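Local coordinates for protein dihydropteroate synthase (Clostridioides difficile, PDB 6PZ2) that probably catalyses the joining of a dihydropterin diphosphate with p-aminobenzoate to give dihydropteroate, a step in bacterial folate synthesis, at residues Ile90-Tyr95 with Leu106-Val111; Gly16-Thr21 with Asp50-Gly55; Leu208-Lys213 with Glu229-Thr234. One frame throughout, in Å; residues are numbered along the deposited sequence.

The three contacts illustrate how a parallel beta/alpha barrel is built from strand pairs and from loops packed on helices. Along the chain, contact 2 comes first, then contact 1, then contact 3, one after another without nesting. Contacts 2 and 1 lie in the same sheet, their centres about 10 Å apart, where strands 51-55 and 90-93 are neighbours and S91 OG meets D53 OD1; each pairs two successive strands joined through a helix. Contact 3, its centre about 16 Å from that of contact 2 and 23 Å from that of contact 1, instead ties the loop after strand 207-208 to helix 228-240. Contacts 1 and 3 both hold residues of the pteroic acid pocket, which therefore draws on separate parts of the barrel.

Contact 1: Ile90-Tyr95 with Leu106-Val111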
loop_
_atom_site.group_PDB
_atom_site.type_symbol
_atom_site.label_atom_id
_atom_site.label_comp_id
_atom_site.label_asym_id
_atom_site.label_seq_id
_atom_site.Cartn_x
_atom_site.Cartn_y
_atom_site.Cartn_z
ATOM N N ILE A 90 -8.286 6.296 -24.376
ATOM C CA ILE A 90 -9.501 6.722 -23.678
ATOM C C ILE A 90 -10.405 5.498 -23.489
ATOM O O ILE A 90 -10.503 4.613 -24.318
ATOM C CB ILE A 90 -10.255 7.824 -24.447
ATOM C CG1 ILE A 90 -9.370 9.016 -24.808
ATOM C CG2 ILE A 90 -11.489 8.274 -23.686
ATOM C CD1 ILE A 90 -9.973 9.894 -25.890
ATOM N N SER A 91 -11.091 5.488 -22.370
ATOM C CA SER A 91 -12.041 4.479 -22.045
ATOM C C SER A 91 -13.373 5.197 -21.860
ATOM O O SER A 91 -13.358 6.230 -21.214
ATOM C CB SER A 91 -11.603 3.803 -20.765
ATOM O OG SER A 91 -12.658 3.069 -20.200
ATOM N N ILE A 92 -14.495 4.658 -22.330
ATOM C CA ILE A 92 -15.734 5.386 -22.112
ATOM C C ILE A 92 -16.529 4.608 -21.061
ATOM O O ILE A 92 -16.880 3.462 -21.238
ATOM C CB ILE A 92 -16.532 5.610 -23.412
ATOM C CG1 ILE A 92 -17.878 6.293 -23.161
ATOM C CG2 ILE A 92 -16.783 4.291 -24.126
ATOM C CD1 ILE A 92 -17.807 7.760 -22.868
ATOM N N ASP A 93 -16.793 5.272 -19.959
ATOM C CA ASP A 93 -17.469 4.658 -18.865
ATOM C C ASP A 93 -18.957 4.792 -19.169
ATOM O O ASP A 93 -19.559 5.765 -18.780
ATOM C CB ASP A 93 -17.121 5.356 -17.545
ATOM C CG ASP A 93 -17.670 4.699 -16.283
ATOM O OD1 ASP A 93 -18.813 4.147 -16.285
ATOM O OD2 ASP A 93 -16.942 4.763 -15.280
ATOM N N THR A 94 -19.531 3.832 -19.852
ATOM C CA THR A 94 -20.974 3.885 -20.115
ATOM C C THR A 94 -21.504 2.448 -20.175
ATOM O O THR A 94 -20.780 1.569 -20.637
ATOM C CB THR A 94 -21.283 4.581 -21.452
ATOM O OG1 THR A 94 -22.696 4.727 -21.571
ATOM C CG2 THR A 94 -20.795 3.804 -22.654
ATOM N N TYR A 95 -22.749 2.233 -19.757
ATOM C CA TYR A 95 -23.403 0.972 -20.003
ATOM C C TYR A 95 -24.394 1.092 -21.165
ATOM O O TYR A 95 -25.130 0.135 -21.435
ATOM C CB TYR A 95 -24.164 0.488 -18.766
ATOM C CG TYR A 95 -25.116 1.486 -18.165
ATOM C CD1 TYR A 95 -26.449 1.535 -18.535
ATOM C CD2 TYR A 95 -24.688 2.338 -17.166
ATOM C CE1 TYR A 95 -27.337 2.410 -17.930
ATOM C CE2 TYR A 95 -25.551 3.242 -16.568
ATOM C CZ TYR A 95 -26.876 3.285 -16.961
ATOM O OH TYR A 95 -27.704 4.195 -16.366
ATOM N N LEU A 106 -15.528 8.012 -32.587
ATOM C CA LEU A 106 -14.527 9.091 -32.402
ATOM C C LEU A 106 -13.156 8.572 -31.956
ATOM O O LEU A 106 -12.281 9.397 -31.719
ATOM C CB LEU A 106 -15.052 10.088 -31.371
ATOM C CG LEU A 106 -16.293 10.863 -31.800
ATOM C CD1 LEU A 106 -16.902 11.611 -30.627
ATOM C CD2 LEU A 106 -15.957 11.829 -32.926
ATOM N N GLY A 107 -12.926 7.266 -31.824
ATOM C CA GLY A 107 -11.552 6.773 -31.569
ATOM C C GLY A 107 -11.257 6.429 -30.108
ATOM O O GLY A 107 -10.134 6.120 -29.752
ATOM N N VAL A 108 -12.249 6.456 -29.229
ATOM C CA VAL A 108 -12.113 5.802 -27.933
ATOM C C VAL A 108 -11.655 4.349 -28.118
ATOM O O VAL A 108 -12.116 3.670 -29.021
ATOM C CB VAL A 108 -13.470 5.914 -27.219
ATOM C CG1 VAL A 108 -13.705 4.860 -26.175
ATOM C CG2 VAL A 108 -13.631 7.312 -26.644
ATOM N N THR A 109 -10.829 3.846 -27.203
ATOM C CA THR A 109 -10.228 2.507 -27.291
ATOM C C THR A 109 -11.031 1.434 -26.547
ATOM O O THR A 109 -11.063 0.317 -26.998
ATOM C CB THR A 109 -8.808 2.513 -26.719
ATOM O OG1 THR A 109 -8.109 3.529 -27.432
ATOM C CG2 THR A 109 -8.100 1.188 -26.858
ATOM N N MET A 110 -11.664 1.737 -25.425
ATOM C CA MET A 110 -12.218 0.694 -24.577
ATOM C C MET A 110 -13.591 1.156 -24.079
ATOM O O MET A 110 -13.785 2.330 -23.854
ATOM C CB MET A 110 -11.311 0.488 -23.357
ATOM C CG MET A 110 -11.960 -0.271 -22.191
ATOM S SD MET A 110 -10.858 -0.520 -20.746
ATOM C CE MET A 110 -9.789 -1.816 -21.365
ATOM N N VAL A 111 -14.538 0.242 -23.963
ATOM C CA VAL A 111 -15.783 0.537 -23.307
ATOM C C VAL A 111 -15.660 -0.069 -21.909
ATOM O O VAL A 111 -15.415 -1.243 -21.743
ATOM C CB VAL A 111 -16.983 -0.041 -24.083
ATOM C CG1 VAL A 111 -18.281 0.142 -23.315
ATOM C CG2 VAL A 111 -17.106 0.548 -25.481
HETATM O O HOH W 1 -8.581 6.138 -27.315
#
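V108 meets both isoleucines of strand 90-93 with a different methyl for each. Its CG2 packs on I90 CG2 at 3.8 Å, while CG1 reaches I92 CG2 at 3.7 Å, and in both pairs the side chains cross at about a right angle. With CG1 opposite the backbone N (chi1 176°), I92 sends its longer branch off from strand 110-113 and leaves the short CG2 facing V108. That methyl also touches V111 CG2 at 4.0 Å, and A103 and L104 of helix 97-105 close over this apolar cluster.

S91 and M110 are paired on the other face. M110 CG passes S91 OG at 4.0 Å, and the bend at chi3 (-75°) carries CE off from it; the hydroxyl's hydrogen bond goes to D53 of the neighbouring strand 51-55. The backbone joins the strands through I92 N to M110 O, 2.9 Å, and through I90 O, which accepts from both T109 N (3.0 Å) and M110 N. A water also links I90 N to G107 O and T109 OG1, its distance to the T109 hydroxyl being 2.7 Å. G107, with positive phi, ends helix 97-105 in a Schellman motif and turns the chain into its next strand. The whole is a beta-alpha-beta crossover of the TIM barrel, with D93, following I92, contributing to the pteroic acid pocket.

Contact 2: Gly16-Thr21 with Asp50-Gly55; sequences GILNVT and DIIDLG. With SO4 (sulfate ion), chain B.
L18 and L54 lie side by side and point the same way, with L18 CD2 4.0 Å from L54 CD1. On the same face L18 also meets I52, at an oblique angle, through its CB, 3.7 Å from I52 CG2. Farther along, V20 comes in aslant: its CG1 touches L54 CD1 at 3.9 Å. This face packs outward against helices 33-46 and 68-85, where V78 meets both leucines and H40 meets L18.

I17, N19 and D53 occupy the other face. The D53 carboxylate is shared among S91, N112 and R247, the last through a salt bridge. N19 has CG beside its backbone N (chi1 -70°); from there ND2 gives a weak bond to sulfate O4, 3.0 Å, while OD1 accepts a hydrogen bond from a water that also donates to D53 O. R60, R247 and H249 also bond that sulfate, which probably came from the crystallisation liquor.

Five backbone bonds join the strands, from G16 N to I51 O at one end to V20 N to G55 O at the other; D53 N to G16 O is almost straight (176°). Such parallel pairing, with helix 33-46 in the connection, is characteristic of the beta-alpha-beta unit that opens a TIM barrel.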
loop_
_atom_site.group_PDB
_atom_site.type_symbol
_atom_site.label_atom_id
_atom_site.label_comp_id
_atom_site.label_asym_id
_atom_site.label_seq_id
_atom_site.Cartn_x
_atom_site.Cartn_y
_atom_site.Cartn_z
ATOM N N GLY A 16 -6.812 6.747 -15.055
ATOM C CA GLY A 16 -7.272 7.933 -14.336
ATOM C C GLY A 16 -8.742 8.226 -14.557
ATOM O O GLY A 16 -9.275 8.059 -15.625
ATOM N N ILE A 17 -9.419 8.734 -13.553
ATOM C CA ILE A 17 -10.841 8.953 -13.651
ATOM C C ILE A 17 -11.115 10.393 -14.100
ATOM O O ILE A 17 -10.608 11.322 -13.498
ATOM C CB ILE A 17 -11.473 8.647 -12.287
ATOM C CG1 ILE A 17 -11.281 7.174 -11.933
ATOM C CG2 ILE A 17 -12.933 9.080 -12.277
ATOM C CD1 ILE A 17 -11.593 6.831 -10.496
ATOM N N LEU A 18 -11.948 10.580 -15.135
ATOM C CA LEU A 18 -12.391 11.900 -15.573
ATOM C C LEU A 18 -13.920 11.896 -15.656
ATOM O O LEU A 18 -14.459 11.454 -16.678
ATOM C CB LEU A 18 -11.761 12.222 -16.938
ATOM C CG LEU A 18 -12.070 13.617 -17.487
ATOM C CD1 LEU A 18 -11.566 14.683 -16.540
ATOM C CD2 LEU A 18 -11.447 13.833 -18.855
ATOM N N ASN A 19 -14.593 12.381 -14.616
ATOM C CA ASN A 19 -16.062 12.524 -14.602
ATOM C C ASN A 19 -16.434 13.933 -15.067
ATOM O O ASN A 19 -15.870 14.890 -14.598
ATOM C CB ASN A 19 -16.677 12.277 -13.218
ATOM C CG ASN A 19 -16.590 10.815 -12.804
ATOM O OD1 ASN A 19 -16.978 9.917 -13.564
ATOM N ND2 ASN A 19 -16.048 10.549 -11.617
ATOM N N VAL A 20 -17.400 14.068 -15.967
ATOM C CA VAL A 20 -17.714 15.382 -16.519
ATOM C C VAL A 20 -19.208 15.647 -16.353
ATOM O O VAL A 20 -19.761 16.430 -17.108
ATOM C CB VAL A 20 -17.268 15.533 -17.985
ATOM C CG1 VAL A 20 -15.759 15.423 -18.123
ATOM C CG2 VAL A 20 -17.945 14.541 -18.913
ATOM N N THR A 21 -19.820 15.017 -15.359
ATOM C CA THR A 21 -21.136 15.467 -14.902
ATOM C C THR A 21 -21.034 16.901 -14.374
ATOM O O THR A 21 -19.949 17.371 -13.974
ATOM C CB THR A 21 -21.690 14.590 -13.770
ATOM O OG1 THR A 21 -20.771 14.559 -12.673
ATOM C CG2 THR A 21 -21.930 13.158 -14.194
ATOM N N ASP A 50 -2.101 5.787 -17.857
ATOM C CA ASP A 50 -1.934 5.013 -19.089
ATOM C C ASP A 50 -3.199 5.090 -19.962
ATOM O O ASP A 50 -3.173 4.842 -21.180
ATOM C CB ASP A 50 -1.591 3.565 -18.732
ATOM C CG ASP A 50 -0.276 3.453 -17.974
ATOM O OD1 ASP A 50 0.713 3.923 -18.519
ATOM O OD2 ASP A 50 -0.243 2.912 -16.847
ATOM N N ILE A 51 -4.330 5.395 -19.333
ATOM C CA ILE A 51 -5.601 5.474 -20.028
ATOM C C ILE A 51 -6.495 6.365 -19.165
ATOM O O ILE A 51 -6.299 6.375 -17.944
ATOM C CB ILE A 51 -6.237 4.087 -20.262
ATOM C CG1 ILE A 51 -7.580 4.183 -20.997
ATOM C CG2 ILE A 51 -6.424 3.326 -18.956
ATOM C CD1 ILE A 51 -7.980 2.916 -21.694
ATOM N N ILE A 52 -7.423 7.088 -19.786
ATOM C CA ILE A 52 -8.361 7.973 -19.079
ATOM C C ILE A 52 -9.776 7.407 -19.239
ATOM O O ILE A 52 -10.213 7.200 -20.373
ATOM C CB ILE A 52 -8.343 9.396 -19.667
ATOM C CG1 ILE A 52 -6.938 9.993 -19.810
ATOM C CG2 ILE A 52 -9.299 10.295 -18.900
ATOM C CD1 ILE A 52 -6.345 10.516 -18.538
ATOM N N ASP A 53 -10.506 7.281 -18.138
ATOM C CA ASP A 53 -11.835 6.734 -18.111
ATOM C C ASP A 53 -12.785 7.916 -17.965
ATOM O O ASP A 53 -12.939 8.477 -16.875
ATOM C CB ASP A 53 -12.065 5.767 -16.947
ATOM C CG ASP A 53 -13.356 4.959 -16.989
ATOM O OD1 ASP A 53 -13.672 4.399 -18.068
ATOM O OD2 ASP A 53 -14.030 4.854 -15.932
ATOM N N LEU A 54 -13.483 8.182 -19.057
ATOM C CA LEU A 54 -14.303 9.364 -19.162
ATOM C C LEU A 54 -15.765 8.969 -18.953
ATOM O O LEU A 54 -16.249 8.090 -19.622
ATOM C CB LEU A 54 -14.074 9.918 -20.568
ATOM C CG LEU A 54 -15.021 11.022 -21.005
ATOM C CD1 LEU A 54 -14.854 12.233 -20.111
ATOM C CD2 LEU A 54 -14.732 11.359 -22.462
ATOM N N GLY A 55 -16.491 9.651 -18.090
ATOM C CA GLY A 55 -17.887 9.282 -17.869
ATOM C C GLY A 55 -18.785 10.503 -17.833
ATOM O O GLY A 55 -18.422 11.521 -17.247
HETATM S S SO4 B . -15.941 7.556 -9.143
HETATM O O1 SO4 B . -17.175 7.425 -8.336
HETATM O O2 SO4 B . -16.222 7.167 -10.542
HETATM O O3 SO4 B . -14.891 6.675 -8.586
HETATM O O4 SO4 B . -15.475 8.961 -9.106
HETATM O O HOH W 2 -15.334 8.112 -15.295
#

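Contact 3: Leu208-Lys213 with Glu229-Thr234. With PT1 (pteroic acid), chain K; SO4 (sulfate ion), chain D.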
loop_
_atom_site.group_PDB
_atom_site.type_symbol
_atom_site.label_atom_id
_atom_site.label_comp_id
_atom_site.label_asym_id
_atom_site.label_seq_id
_atom_site.Cartn_x
_atom_site.Cartn_y
_atom_site.Cartn_z
ATOM N N LEU A 208 -9.331 -3.189 -11.311
ATOM C CA LEU A 208 -9.882 -2.989 -9.955
ATOM C C LEU A 208 -10.153 -1.506 -9.718
ATOM O O LEU A 208 -9.325 -0.636 -10.039
ATOM C CB LEU A 208 -8.899 -3.546 -8.915
ATOM C CG LEU A 208 -9.315 -3.335 -7.470
ATOM C CD1 LEU A 208 -10.570 -4.140 -7.179
ATOM C CD2 LEU A 208 -8.201 -3.717 -6.498
ATOM N N GLY A 209 -11.306 -1.224 -9.117
ATOM C CA GLY A 209 -11.563 0.126 -8.684
ATOM C C GLY A 209 -12.126 0.196 -7.275
ATOM O O GLY A 209 -13.193 -0.356 -7.015
ATOM N N THR A 210 -11.406 0.893 -6.398
ATOM C CA THR A 210 -11.777 1.052 -4.972
ATOM C C THR A 210 -11.691 2.516 -4.546
ATOM O O THR A 210 -12.220 2.889 -3.503
ATOM C CB THR A 210 -10.852 0.261 -4.036
ATOM O OG1 THR A 210 -9.536 0.817 -4.134
ATOM C CG2 THR A 210 -10.824 -1.211 -4.375
ATOM N N SER A 211 -11.025 3.321 -5.367
ATOM C CA SER A 211 -10.612 4.658 -5.004
ATOM C C SER A 211 -11.775 5.428 -4.379
ATOM O O SER A 211 -12.809 5.620 -4.981
ATOM C CB SER A 211 -10.067 5.375 -6.202
ATOM O OG SER A 211 -9.573 6.650 -5.827
ATOM N N ARG A 212 -11.572 5.817 -3.137
ATOM C CA ARG A 212 -12.437 6.689 -2.338
ATOM C C ARG A 212 -13.763 6.024 -1.969
ATOM O O ARG A 212 -14.591 6.703 -1.393
ATOM C CB ARG A 212 -12.728 8.021 -3.030
ATOM C CG ARG A 212 -11.471 8.840 -3.273
ATOM C CD ARG A 212 -11.777 10.196 -3.868
ATOM N NE ARG A 212 -10.485 10.747 -4.225
ATOM C CZ ARG A 212 -10.340 11.893 -4.862
ATOM N NH1 ARG A 212 -11.438 12.547 -5.181
ATOM N NH2 ARG A 212 -9.137 12.362 -5.170
ATOM N N LYS A 213 -13.952 4.742 -2.219
ATOM C CA LYS A 213 -15.265 4.151 -2.022
ATOM C C LYS A 213 -15.560 3.971 -0.531
ATOM O O LYS A 213 -14.681 4.034 0.325
ATOM C CB LYS A 213 -15.349 2.820 -2.765
ATOM C CG LYS A 213 -15.308 2.992 -4.273
ATOM C CD LYS A 213 -15.701 1.783 -5.065
ATOM C CE LYS A 213 -15.420 2.003 -6.533
ATOM N NZ LYS A 213 -15.729 0.788 -7.309
ATOM N N GLU A 229 -4.760 6.519 1.551
ATOM C CA GLU A 229 -3.826 5.458 1.922
ATOM C C GLU A 229 -4.580 4.126 1.933
ATOM O O GLU A 229 -3.979 3.106 1.598
ATOM C CB GLU A 229 -2.914 5.636 3.146
ATOM C CG GLU A 229 -3.163 6.726 4.147
ATOM C CD GLU A 229 -3.105 8.180 3.731
ATOM O OE1 GLU A 229 -2.041 8.635 3.271
ATOM O OE2 GLU A 229 -4.159 8.840 3.897
ATOM N N GLY A 230 -5.882 4.123 2.191
ATOM C CA GLY A 230 -6.671 2.899 1.998
ATOM C C GLY A 230 -6.681 2.424 0.554
ATOM O O GLY A 230 -6.583 1.223 0.256
ATOM N N THR A 231 -6.826 3.373 -0.366
ATOM C CA THR A 231 -6.887 3.036 -1.764
ATOM C C THR A 231 -5.527 2.466 -2.188
ATOM O O THR A 231 -5.429 1.447 -2.901
ATOM C CB THR A 231 -7.219 4.287 -2.584
ATOM O OG1 THR A 231 -8.502 4.770 -2.169
ATOM C CG2 THR A 231 -7.109 4.024 -4.068
ATOM N N ILE A 232 -4.473 3.127 -1.719
ATOM C CA ILE A 232 -3.114 2.608 -2.009
ATOM C C ILE A 232 -2.979 1.185 -1.473
ATOM O O ILE A 232 -2.462 0.322 -2.166
ATOM C CB ILE A 232 -2.023 3.553 -1.481
ATOM C CG1 ILE A 232 -2.022 4.836 -2.316
ATOM C CG2 ILE A 232 -0.659 2.878 -1.493
ATOM C CD1 ILE A 232 -1.090 5.872 -1.764
ATOM N N ALA A 233 -3.561 0.892 -0.312
ATOM C CA ALA A 233 -3.463 -0.456 0.193
ATOM C C ALA A 233 -4.129 -1.437 -0.778
ATOM O O ALA A 233 -3.560 -2.512 -1.076
ATOM C CB ALA A 233 -4.074 -0.545 1.571
ATOM N N THR A 234 -5.313 -1.078 -1.290
ATOM C CA THR A 234 -6.029 -2.015 -2.177
ATOM C C THR A 234 -5.330 -2.112 -3.543
ATOM O O THR A 234 -5.312 -3.173 -4.164
ATOM C CB THR A 234 -7.494 -1.600 -2.346
ATOM O OG1 THR A 234 -7.518 -0.339 -3.008
ATOM C CG2 THR A 234 -8.221 -1.476 -1.020
HETATM C C2 PT1 K . -15.159 0.309 -10.927
HETATM C C3 PT1 K . -15.914 1.541 -11.084
HETATM C C5 PT1 K . -16.120 1.946 -12.475
HETATM N N6 PT1 K . -16.391 2.309 -10.069
HETATM C C7 PT1 K . -14.980 0.038 -13.239
HETATM N N9 PT1 K . -15.666 1.168 -13.458
HETATM C C10 PT1 K . -17.090 3.423 -10.339
HETATM N N11 PT1 K . -14.511 -0.697 -14.264
HETATM C C12 PT1 K . -17.327 3.794 -11.668
HETATM C C21 PT1 K . -19.174 3.498 -2.838
HETATM O O22 PT1 K . -19.523 2.460 -2.255
HETATM O O1 PT1 K . -14.886 -0.185 -9.710
HETATM N N4 PT1 K . -14.747 -0.407 -11.992
HETATM N N8 PT1 K . -16.812 3.084 -12.699
HETATM C C13 PT1 K . -17.646 4.245 -9.195
HETATM N N14 PT1 K . -18.571 3.402 -8.446
HETATM C C15 PT1 K . -18.732 3.497 -7.108
HETATM C C16 PT1 K . -18.261 4.585 -6.364
HETATM C C17 PT1 K . -19.336 2.435 -6.448
HETATM C C18 PT1 K . -18.441 4.597 -4.983
HETATM C C19 PT1 K . -19.513 2.442 -5.067
HETATM C C20 PT1 K . -19.053 3.523 -4.333
HETATM O O23 PT1 K . -18.870 4.491 -2.176
HETATM S S SO4 D . -9.765 15.525 -7.207
HETATM O O1 SO4 D . -9.802 15.105 -5.786
HETATM O O2 SO4 D . -11.154 15.417 -7.730
HETATM O O3 SO4 D . -8.885 14.705 -8.083
HETATM O O4 SO4 D . -9.249 16.914 -7.169
#
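R212, in the loop of the TIM barrel after strand 207-208, reaches T231 with its backbone N and turns its flat guanidinium away from the helix toward a sulfate, which sits in plane at the group's edge. Sulfate O1 takes a bond from R212 NH2 at 2.9 Å and a weaker one from NH1, so that two N-H groups converge on one oxygen; the chain is extended from CG to NE. The other flat partner is pteroic acid: the K213 side chain lies over one face of its aminobenzoate ring, with CG 3.6 Å from C18, and ends at the pterin.

The loop packs on helix 228-240. A type II beta turn from T210 to K213 closes with K213 N bonded to T210 O and brings K213 to the N-cap position of helix 214-217. Because the K213 chain is extended beyond CG, its NZ arrives between protein and ligand, 2.7 Å from pterin O1. The three N-H of this ammonium are shared among four acceptors: O1, the more distant N6, and the carbonyls of G209 and V180, that of G209 being approached from above its plane. S214, N112 and D177 add further bonds to the ligand.

Toward the helix the partners are uncharged. T231 CG2 packs against S211 CB at 3.9 Å, and its OG1 receives the weak bond from R212 N, 3.4 Å long but fairly straight. S211 OG is bonded to H249 instead. L208 CD2 rests near T234 O. The far side of the helix faces the second subunit, where I232 packs on I232 of that chain.

T210 and T234 reach toward each other tip to tip: T210 OG1 donates to T234 OG1 at 2.6 Å, and T234 OG1 (chi1 64°) in turn donates a hydrogen bond to T231 O, 2.8 Å away.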